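Local coordinates for 231aa long hypothetical protein-L-isoaspartate O-methyltransferase (Sulfolobus tokodaii, PDB 1VBF) that probably catalyses the S-adenosyl-L-methionine-dependent methyl esterification of L-isoaspartyl residues in age-damaged proteins, as a step toward their repair or degradation, at residues Tyr84-Ala89 against Ser113-Ile118; Lys70-Leu75 against Glu90-Val95; Thr79-Tyr84 against Tyr105-Lys110. One frame throughout, in Å; residues are numbered along the deposited sequence.

Contact 1 of 3, residues Tyr84-Ala89 against Ser113-Ile118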
loop_
_atom_site.group_PDB
_atom_site.type_symbol
_atom_site.label_atom_id
_atom_site.label_comp_id
_atom_site.label_asym_id
_atom_site.label_seq_id
_atom_site.Cartn_x
_atom_site.Cartn_y
_atom_site.Cartn_z
ATOM N N TYR B 84 -35.409 -13.847 2.188
ATOM C CA TYR B 84 -35.607 -13.089 3.414
ATOM C C TYR B 84 -36.964 -12.387 3.351
ATOM O O TYR B 84 -37.566 -12.067 4.388
ATOM C CB TYR B 84 -34.476 -12.064 3.641
ATOM C CG TYR B 84 -33.116 -12.693 3.838
ATOM C CD1 TYR B 84 -32.148 -12.606 2.853
ATOM C CD2 TYR B 84 -32.821 -13.431 4.986
ATOM C CE1 TYR B 84 -30.938 -13.227 2.982
ATOM C CE2 TYR B 84 -31.591 -14.067 5.131
ATOM C CZ TYR B 84 -30.658 -13.956 4.121
ATOM O OH TYR B 84 -29.439 -14.567 4.248
ATOM N N THR B 85 -37.443 -12.166 2.125
ATOM C CA THR B 85 -38.722 -11.517 1.933
ATOM C C THR B 85 -39.757 -12.489 2.495
ATOM O O THR B 85 -40.566 -12.109 3.340
ATOM C CB THR B 85 -38.996 -11.229 0.445
ATOM O OG1 THR B 85 -37.787 -10.801 -0.187
ATOM C CG2 THR B 85 -40.042 -10.117 0.301
ATOM N N ALA B 86 -39.714 -13.744 2.049
ATOM C CA ALA B 86 -40.628 -14.766 2.567
ATOM C C ALA B 86 -40.658 -14.824 4.118
ATOM O O ALA B 86 -41.737 -14.775 4.706
ATOM C CB ALA B 86 -40.260 -16.138 2.006
ATOM N N LEU B 87 -39.498 -14.931 4.778
ATOM C CA LEU B 87 -39.446 -14.984 6.243
ATOM C C LEU B 87 -40.131 -13.799 6.921
ATOM O O LEU B 87 -40.734 -13.955 7.986
ATOM C CB LEU B 87 -38.001 -15.057 6.738
ATOM C CG LEU B 87 -37.105 -16.232 6.307
ATOM C CD1 LEU B 87 -35.733 -16.051 6.940
ATOM C CD2 LEU B 87 -37.710 -17.581 6.719
ATOM N N ILE B 88 -40.045 -12.614 6.323
ATOM C CA ILE B 88 -40.687 -11.441 6.906
ATOM C C ILE B 88 -42.211 -11.535 6.706
ATOM O O ILE B 88 -43.009 -11.308 7.629
ATOM C CB ILE B 88 -40.146 -10.150 6.253
ATOM C CG1 ILE B 88 -38.632 -10.079 6.449
ATOM C CG2 ILE B 88 -40.823 -8.900 6.865
ATOM C CD1 ILE B 88 -37.987 -8.915 5.758
ATOM N N ALA B 89 -42.605 -11.879 5.488
ATOM C CA ALA B 89 -44.011 -12.028 5.133
ATOM C C ALA B 89 -44.723 -12.989 6.098
ATOM O O ALA B 89 -45.882 -12.788 6.460
ATOM C CB ALA B 89 -44.116 -12.540 3.713
ATOM N N SER B 113 -45.182 -16.436 -5.014
ATOM C CA SER B 113 -46.609 -16.575 -5.305
ATOM C C SER B 113 -47.432 -16.987 -4.084
ATOM O O SER B 113 -48.496 -16.434 -3.823
ATOM C CB SER B 113 -46.797 -17.586 -6.431
ATOM O OG SER B 113 -46.231 -18.826 -6.062
ATOM N N TYR B 114 -46.933 -17.959 -3.341
ATOM C CA TYR B 114 -47.609 -18.436 -2.145
ATOM C C TYR B 114 -47.967 -17.323 -1.159
ATOM O O TYR B 114 -48.691 -17.546 -0.190
ATOM C CB TYR B 114 -46.706 -19.446 -1.438
ATOM C CG TYR B 114 -47.078 -19.732 0.000
ATOM C CD1 TYR B 114 -48.203 -20.497 0.317
ATOM C CD2 TYR B 114 -46.287 -19.256 1.052
ATOM C CE1 TYR B 114 -48.527 -20.790 1.656
ATOM C CE2 TYR B 114 -46.599 -19.535 2.388
ATOM C CZ TYR B 114 -47.714 -20.302 2.685
ATOM O OH TYR B 114 -48.012 -20.584 4.001
ATOM N N TYR B 115 -47.459 -16.123 -1.381
ATOM C CA TYR B 115 -47.749 -15.060 -0.433
ATOM C C TYR B 115 -48.715 -14.038 -0.992
ATOM O O TYR B 115 -48.705 -13.751 -2.189
ATOM C CB TYR B 115 -46.431 -14.381 0.002
ATOM C CG TYR B 115 -45.508 -15.277 0.817
ATOM C CD1 TYR B 115 -45.676 -15.401 2.199
ATOM C CD2 TYR B 115 -44.532 -16.061 0.194
ATOM C CE1 TYR B 115 -44.892 -16.294 2.947
ATOM C CE2 TYR B 115 -43.750 -16.963 0.921
ATOM C CZ TYR B 115 -43.935 -17.076 2.304
ATOM O OH TYR B 115 -43.213 -17.986 3.051
ATOM N N ASN B 116 -49.551 -13.481 -0.131
ATOM C CA ASN B 116 -50.509 -12.485 -0.567
ATOM C C ASN B 116 -50.304 -11.175 0.181
ATOM O O ASN B 116 -51.161 -10.290 0.152
ATOM C CB ASN B 116 -51.927 -13.014 -0.343
ATOM C CG ASN B 116 -52.470 -12.723 1.065
ATOM O OD1 ASN B 116 -51.756 -12.834 2.075
ATOM N ND2 ASN B 116 -53.754 -12.364 1.134
ATOM N N ASN B 117 -49.163 -11.047 0.853
ATOM C CA ASN B 117 -48.884 -9.838 1.616
ATOM C C ASN B 117 -47.532 -9.215 1.306
ATOM O O ASN B 117 -46.956 -8.511 2.145
ATOM C CB ASN B 117 -49.009 -10.109 3.123
ATOM C CG ASN B 117 -47.921 -11.023 3.660
ATOM O OD1 ASN B 117 -47.364 -11.851 2.932
ATOM N ND2 ASN B 117 -47.627 -10.887 4.943
ATOM N N ILE B 118 -47.054 -9.446 0.084
ATOM C CA ILE B 118 -45.772 -8.917 -0.376
ATOM C C ILE B 118 -45.904 -8.103 -1.679
ATOM O O ILE B 118 -46.174 -8.659 -2.740
ATOM C CB ILE B 118 -44.763 -10.053 -0.661
ATOM C CG1 ILE B 118 -44.588 -10.950 0.554
ATOM C CG2 ILE B 118 -43.431 -9.472 -1.090
ATOM C CD1 ILE B 118 -43.711 -12.171 0.234
#
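Ala89 meets three side chains of the 113-118 loop at once. Its methyl CB touches Ile118 CD1 at 3.5 Å and Tyr115 CD1 at 3.6 Å, with the amide oxygen of Asn117 close by, while its carbonyl oxygen accepts a hydrogen bond from Asn117 ND2 at 3.0 Å. That bond is nearly straight, 167° at the hydrogen, and is directed at a lone pair of Ala89 O in the carbonyl plane; the acceptor lies close to the amide plane of Asn117. Asn117 holds CG between its backbone N and carbonyl carbon (chi1 68°), which turns the amide back toward the helix. The same ND2 also bonds to Asp93 O, so two carbonyls fix the amide's rotation, a task suited to asparagine. Tyr115 lays its ring obliquely along the helix: one rim is at Ala89 CB, and CE2 on the other lies 3.7 Å from Ala86 CB. Alanines suit both places, since a single methyl lets the ring come close to the backbone. The hydroxyl of Tyr115 reaches on to Glu90. One turn before Ala89, Thr85 CG2 meets Ile118 CG2 at 3.7 Å, and Thr85 OG1 turns to Glu76. Helix 83-91 thus lies between this loop, which leads from helix 102-109 into strand 118-122, outermost within this chain, and helix 56-65, packed on by Leu87 and Ile88; Thr85 and Ile88 also rest on strand 94-99.

Contact 2 of 3, residues Lys70-Leu75 against Glu90-Val95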
loop_
_atom_site.group_PDB
_atom_site.type_symbol
_atom_site.label_atom_id
_atom_site.label_comp_id
_atom_site.label_asym_id
_atom_site.label_seq_id
_atom_site.Cartn_x
_atom_site.Cartn_y
_atom_site.Cartn_z
ATOM N N LYS B 70 -46.235 -9.470 14.684
ATOM C CA LYS B 70 -47.556 -9.361 14.052
ATOM C C LYS B 70 -47.950 -7.945 13.697
ATOM O O LYS B 70 -47.632 -7.004 14.412
ATOM C CB LYS B 70 -48.664 -9.872 14.978
ATOM C CG LYS B 70 -48.473 -11.234 15.622
ATOM C CD LYS B 70 -49.533 -11.450 16.717
ATOM C CE LYS B 70 -49.326 -12.767 17.474
ATOM N NZ LYS B 70 -50.311 -12.934 18.594
ATOM N N GLY B 71 -48.677 -7.819 12.598
ATOM C CA GLY B 71 -49.185 -6.532 12.180
ATOM C C GLY B 71 -48.273 -5.370 11.864
ATOM O O GLY B 71 -48.692 -4.229 11.990
ATOM N N GLN B 72 -47.034 -5.628 11.464
ATOM C CA GLN B 72 -46.165 -4.517 11.110
ATOM C C GLN B 72 -46.144 -4.374 9.582
ATOM O O GLN B 72 -46.539 -5.286 8.844
ATOM C CB GLN B 72 -44.731 -4.744 11.596
ATOM C CG GLN B 72 -44.565 -4.943 13.079
ATOM C CD GLN B 72 -43.107 -5.147 13.484
ATOM O OE1 GLN B 72 -42.430 -6.064 13.003
ATOM N NE2 GLN B 72 -42.626 -4.297 14.376
ATOM N N LYS B 73 -45.698 -3.214 9.116
ATOM C CA LYS B 73 -45.561 -2.977 7.693
ATOM C C LYS B 73 -44.058 -2.839 7.571
ATOM O O LYS B 73 -43.453 -1.979 8.220
ATOM C CB LYS B 73 -46.243 -1.679 7.283
ATOM C CG LYS B 73 -46.552 -1.595 5.801
ATOM C CD LYS B 73 -47.383 -0.365 5.540
ATOM C CE LYS B 73 -48.023 -0.377 4.169
ATOM N NZ LYS B 73 -49.023 0.725 4.111
ATOM N N VAL B 74 -43.454 -3.684 6.747
ATOM C CA VAL B 74 -42.008 -3.681 6.588
ATOM C C VAL B 74 -41.538 -3.341 5.190
ATOM O O VAL B 74 -42.015 -3.917 4.215
ATOM C CB VAL B 74 -41.433 -5.073 6.961
ATOM C CG1 VAL B 74 -39.930 -5.136 6.682
ATOM C CG2 VAL B 74 -41.765 -5.381 8.417
ATOM N N LEU B 75 -40.602 -2.404 5.095
ATOM C CA LEU B 75 -40.030 -2.031 3.807
ATOM C C LEU B 75 -38.681 -2.750 3.702
ATOM O O LEU B 75 -37.864 -2.652 4.621
ATOM C CB LEU B 75 -39.816 -0.516 3.727
ATOM C CG LEU B 75 -39.002 -0.060 2.510
ATOM C CD1 LEU B 75 -39.832 -0.219 1.257
ATOM C CD2 LEU B 75 -38.566 1.384 2.667
ATOM N N GLU B 90 -44.028 -14.043 6.502
ATOM C CA GLU B 90 -44.592 -14.999 7.443
ATOM C C GLU B 90 -44.955 -14.358 8.788
ATOM O O GLU B 90 -45.952 -14.705 9.395
ATOM C CB GLU B 90 -43.592 -16.117 7.701
ATOM C CG GLU B 90 -43.285 -16.991 6.503
ATOM C CD GLU B 90 -44.324 -18.085 6.277
ATOM O OE1 GLU B 90 -44.999 -18.483 7.256
ATOM O OE2 GLU B 90 -44.444 -18.558 5.122
ATOM N N ILE B 91 -44.164 -13.402 9.237
ATOM C CA ILE B 91 -44.382 -12.811 10.539
ATOM C C ILE B 91 -45.258 -11.587 10.530
ATOM O O ILE B 91 -46.164 -11.413 11.354
ATOM C CB ILE B 91 -43.005 -12.382 11.163
ATOM C CG1 ILE B 91 -42.060 -13.574 11.214
ATOM C CG2 ILE B 91 -43.203 -11.673 12.529
ATOM C CD1 ILE B 91 -40.631 -13.173 11.437
ATOM N N VAL B 92 -44.939 -10.723 9.586
ATOM C CA VAL B 92 -45.568 -9.427 9.467
ATOM C C VAL B 92 -46.914 -9.327 8.716
ATOM O O VAL B 92 -47.324 -10.248 8.018
ATOM C CB VAL B 92 -44.492 -8.466 8.876
ATOM C CG1 VAL B 92 -44.981 -7.815 7.594
ATOM C CG2 VAL B 92 -44.093 -7.444 9.926
ATOM N N ASP B 93 -47.603 -8.202 8.889
ATOM C CA ASP B 93 -48.863 -8.004 8.197
ATOM C C ASP B 93 -48.573 -7.841 6.710
ATOM O O ASP B 93 -48.902 -8.713 5.907
ATOM C CB ASP B 93 -49.589 -6.763 8.713
ATOM C CG ASP B 93 -50.899 -6.533 7.993
ATOM O OD1 ASP B 93 -51.492 -5.436 8.095
ATOM O OD2 ASP B 93 -51.344 -7.474 7.306
ATOM N N LYS B 94 -47.939 -6.726 6.356
ATOM C CA LYS B 94 -47.584 -6.435 4.967
ATOM C C LYS B 94 -46.107 -6.138 4.726
ATOM O O LYS B 94 -45.424 -5.583 5.582
ATOM C CB LYS B 94 -48.426 -5.272 4.445
ATOM C CG LYS B 94 -49.769 -5.730 3.929
ATOM C CD LYS B 94 -50.794 -4.638 4.062
ATOM C CE LYS B 94 -52.176 -5.233 4.344
ATOM N NZ LYS B 94 -53.093 -4.210 4.943
ATOM N N VAL B 95 -45.630 -6.496 3.537
ATOM C CA VAL B 95 -44.237 -6.285 3.167
ATOM C C VAL B 95 -44.092 -5.630 1.796
ATOM O O VAL B 95 -44.550 -6.184 0.798
ATOM C CB VAL B 95 -43.470 -7.628 3.122
ATOM C CG1 VAL B 95 -42.063 -7.425 2.667
ATOM C CG2 VAL B 95 -43.458 -8.257 4.471
#
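Val74 N gives a hydrogen bond of 3.0 Å to Lys94 O, and Lys94 N returns one of 3.2 Å to Gln72 O. These bonds on either side of Lys73 set the parallel register, Lys73 beside Lys94 and Val74 beside Val95. Gln72 O also takes a weak bond from Asp93 N, so two successive amides converge on one carbonyl where strand 94-99 begins. Between the main bonds, Lys73 CA approaches Lys94 O in a CA-H...O contact. Next come the side chains beneath the strand ends: Val92 CG2 lies 3.5 Å from Val74 CG2 and also against Gln72 CB, the Gln72 and Val92 side chains crossing at about a right angle. An alanine in place of Val92 would probably open a gap under Gln72 and Val74 and leave the turn out of helix 83-91 less firmly seated. At the outer end, Gly71 CA meets Asp93 CB at 3.5 Å; Gly71 has phi 60°, a value that favours glycine. Lys73, whose CG is anti to its own N (chi1 -160°), extends to a salt bridge with Glu132. This parallel pair closes a beta-alpha-beta unit of the Rossmann-like methyltransferase fold. Its chemistry divides by face: valines pack toward helix 83-91 through Ile88, whereas Lys73 and Lys94 leave from the other face, where Glu132 and a long salt bridge from Asp93 to Lys94 probably ease the repulsion between Lys73 NZ and Lys94 NZ, 6.5 Å apart.

Contact 3 of 3, residues Thr79-Tyr84 against Tyr105-Lys110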
loop_
_atom_site.group_PDB
_atom_site.type_symbol
_atom_site.label_atom_id
_atom_site.label_comp_id
_atom_site.label_asym_id
_atom_site.label_seq_id
_atom_site.Cartn_x
_atom_site.Cartn_y
_atom_site.Cartn_z
ATOM N N THR B 79 -34.811 -6.950 -2.810
ATOM C CA THR B 79 -35.496 -8.241 -2.846
ATOM C C THR B 79 -34.593 -9.437 -3.113
ATOM O O THR B 79 -34.650 -10.436 -2.397
ATOM C CB THR B 79 -36.642 -8.231 -3.897
ATOM O OG1 THR B 79 -37.514 -7.129 -3.619
ATOM C CG2 THR B 79 -37.451 -9.523 -3.839
ATOM N N GLY B 80 -33.761 -9.345 -4.136
ATOM C CA GLY B 80 -32.890 -10.458 -4.433
ATOM C C GLY B 80 -33.690 -11.701 -4.768
ATOM O O GLY B 80 -34.651 -11.613 -5.528
ATOM N N ILE B 81 -33.312 -12.850 -4.199
ATOM C CA ILE B 81 -33.997 -14.107 -4.481
ATOM C C ILE B 81 -35.280 -14.319 -3.692
ATOM O O ILE B 81 -35.882 -15.368 -3.780
ATOM C CB ILE B 81 -33.076 -15.314 -4.246
ATOM C CG1 ILE B 81 -32.793 -15.477 -2.752
ATOM C CG2 ILE B 81 -31.788 -15.137 -5.017
ATOM C CD1 ILE B 81 -32.033 -16.752 -2.411
ATOM N N GLY B 82 -35.688 -13.339 -2.902
ATOM C CA GLY B 82 -36.938 -13.459 -2.166
ATOM C C GLY B 82 -37.000 -14.240 -0.873
ATOM O O GLY B 82 -38.020 -14.176 -0.182
ATOM N N TYR B 83 -35.937 -14.968 -0.526
ATOM C CA TYR B 83 -35.918 -15.750 0.714
ATOM C C TYR B 83 -36.125 -14.953 2.021
ATOM O O TYR B 83 -36.925 -15.348 2.889
ATOM C CB TYR B 83 -34.620 -16.532 0.821
ATOM C CG TYR B 83 -34.474 -17.205 2.155
ATOM C CD1 TYR B 83 -35.272 -18.293 2.495
ATOM C CD2 TYR B 83 -33.600 -16.714 3.108
ATOM C CE1 TYR B 83 -35.206 -18.893 3.781
ATOM C CE2 TYR B 83 -33.521 -17.295 4.409
ATOM C CZ TYR B 83 -34.325 -18.385 4.737
ATOM O OH TYR B 83 -34.238 -18.967 5.993
ATOM N N TYR B 84 -35.409 -13.847 2.188
ATOM C CA TYR B 84 -35.607 -13.089 3.414
ATOM C C TYR B 84 -36.964 -12.387 3.351
ATOM O O TYR B 84 -37.566 -12.067 4.388
ATOM C CB TYR B 84 -34.476 -12.064 3.641
ATOM C CG TYR B 84 -33.116 -12.693 3.838
ATOM C CD1 TYR B 84 -32.148 -12.606 2.853
ATOM C CD2 TYR B 84 -32.821 -13.431 4.986
ATOM C CE1 TYR B 84 -30.938 -13.227 2.982
ATOM C CE2 TYR B 84 -31.591 -14.067 5.131
ATOM C CZ TYR B 84 -30.658 -13.956 4.121
ATOM O OH TYR B 84 -29.439 -14.567 4.248
ATOM N N TYR B 105 -35.312 -9.151 -10.393
ATOM C CA TYR B 105 -36.743 -8.899 -10.203
ATOM C C TYR B 105 -37.564 -10.025 -10.841
ATOM O O TYR B 105 -38.566 -10.494 -10.282
ATOM C CB TYR B 105 -37.110 -7.565 -10.872
ATOM C CG TYR B 105 -38.579 -7.201 -10.830
ATOM C CD1 TYR B 105 -39.181 -6.839 -9.636
ATOM C CD2 TYR B 105 -39.373 -7.255 -11.979
ATOM C CE1 TYR B 105 -40.535 -6.547 -9.576
ATOM C CE2 TYR B 105 -40.724 -6.962 -11.927
ATOM C CZ TYR B 105 -41.295 -6.611 -10.720
ATOM O OH TYR B 105 -42.630 -6.326 -10.646
ATOM N N ASN B 106 -37.124 -10.439 -12.025
ATOM C CA ASN B 106 -37.790 -11.489 -12.764
ATOM C C ASN B 106 -37.665 -12.824 -12.050
ATOM O O ASN B 106 -38.666 -13.510 -11.810
ATOM C CB ASN B 106 -37.212 -11.610 -14.180
ATOM C CG ASN B 106 -37.498 -10.385 -15.050
ATOM O OD1 ASN B 106 -38.512 -9.711 -14.882
ATOM N ND2 ASN B 106 -36.609 -10.108 -16.001
ATOM N N TYR B 107 -36.425 -13.185 -11.715
ATOM C CA TYR B 107 -36.137 -14.446 -11.056
ATOM C C TYR B 107 -37.008 -14.672 -9.827
ATOM O O TYR B 107 -37.460 -15.791 -9.586
ATOM C CB TYR B 107 -34.657 -14.504 -10.683
ATOM C CG TYR B 107 -34.247 -15.719 -9.860
ATOM C CD1 TYR B 107 -33.966 -16.962 -10.456
ATOM C CD2 TYR B 107 -34.155 -15.626 -8.477
ATOM C CE1 TYR B 107 -33.603 -18.072 -9.673
ATOM C CE2 TYR B 107 -33.805 -16.714 -7.703
ATOM C CZ TYR B 107 -33.529 -17.925 -8.290
ATOM O OH TYR B 107 -33.173 -18.952 -7.448
ATOM N N ALA B 108 -37.275 -13.621 -9.061
ATOM C CA ALA B 108 -38.071 -13.786 -7.847
ATOM C C ALA B 108 -39.578 -13.654 -7.979
ATOM O O ALA B 108 -40.305 -14.104 -7.097
ATOM C CB ALA B 108 -37.585 -12.824 -6.770
ATOM N N SER B 109 -40.035 -13.015 -9.055
ATOM C CA SER B 109 -41.466 -12.791 -9.331
ATOM C C SER B 109 -42.338 -14.033 -9.090
ATOM O O SER B 109 -43.416 -13.978 -8.475
ATOM C CB SER B 109 -41.636 -12.352 -10.788
ATOM O OG SER B 109 -41.212 -13.388 -11.658
ATOM N N LYS B 110 -41.838 -15.148 -9.598
ATOM C CA LYS B 110 -42.478 -16.447 -9.507
ATOM C C LYS B 110 -42.339 -17.161 -8.144
ATOM O O LYS B 110 -43.253 -17.841 -7.695
ATOM C CB LYS B 110 -41.881 -17.292 -10.633
ATOM C CG LYS B 110 -40.415 -16.875 -10.906
ATOM C CD LYS B 110 -39.880 -17.241 -12.289
ATOM C CE LYS B 110 -40.397 -16.291 -13.356
ATOM N NZ LYS B 110 -39.809 -16.586 -14.695
#
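Ile81 and Tyr107 are brought together by their first torsions. In Ile81, chi1 of 69° sets CG1 between the backbone N and the carbonyl carbon and leaves CG2 beside N, facing helix 102-109; Tyr107, with CG opposite its own N (chi1 174°), swings its ring out to meet it. The two side chains run alongside each other, pointing the same way, and Ile81 CG2 approaches Tyr107 CE2 at 3.7 Å, oblique to the ring. The next residue, Ala108, directs its methyl into the backbone of the 79-82 turn: CB is 3.4 Å from Gly80 O, with Thr79 CG2 more distant at 4.4 Å. Alanine suits this place, since a larger side chain would probably run into the turn. The turn itself is type II', closed by Gly82 N to Thr79 O at 3.1 Å. Both glycines fit their places: Gly80 has a positive phi of 61°, and at Gly82, the N-cap of helix 83-91, a CB would be jammed against the preceding carbonyl oxygen and would face Ala108. The polar ends look elsewhere, Thr79 OG1 to Ser97 and Tyr107 OH to the carbonyl of Phe28, while the Tyr107 side chain also packs on Asn32 of the second subunit. The glycine-bearing turn after strand 73-77 is consistent with the S-adenosylmethionine-binding motif of such Rossmann-like methyltransferases. Here no hydrogen bond crosses to the helix, so the contact depends on apolar fit and close backbone approach.

Overall arrangement
Followed from the N terminus, the chain enters strand 73-77, makes the glycine turn of contact 3, runs through helix 83-91 and returns in strand 94-99; contact 2 closes this beta-alpha-beta loop. Helix 102-109 then comes back to the turn, closing the longer loop of contact 3, and the 113-118 loop reaches helix 83-91 to close contact 1 before strand 118-122. None nests inside another: each pair of contacts crosses, their segments alternating. Contacts 1 and 3 share Tyr84, and contacts 1 and 2 meet through Tyr115 with Glu90 and Asn117 with Asp93. Helix 83-91 is common to all three, tying together strands, turn and following helix.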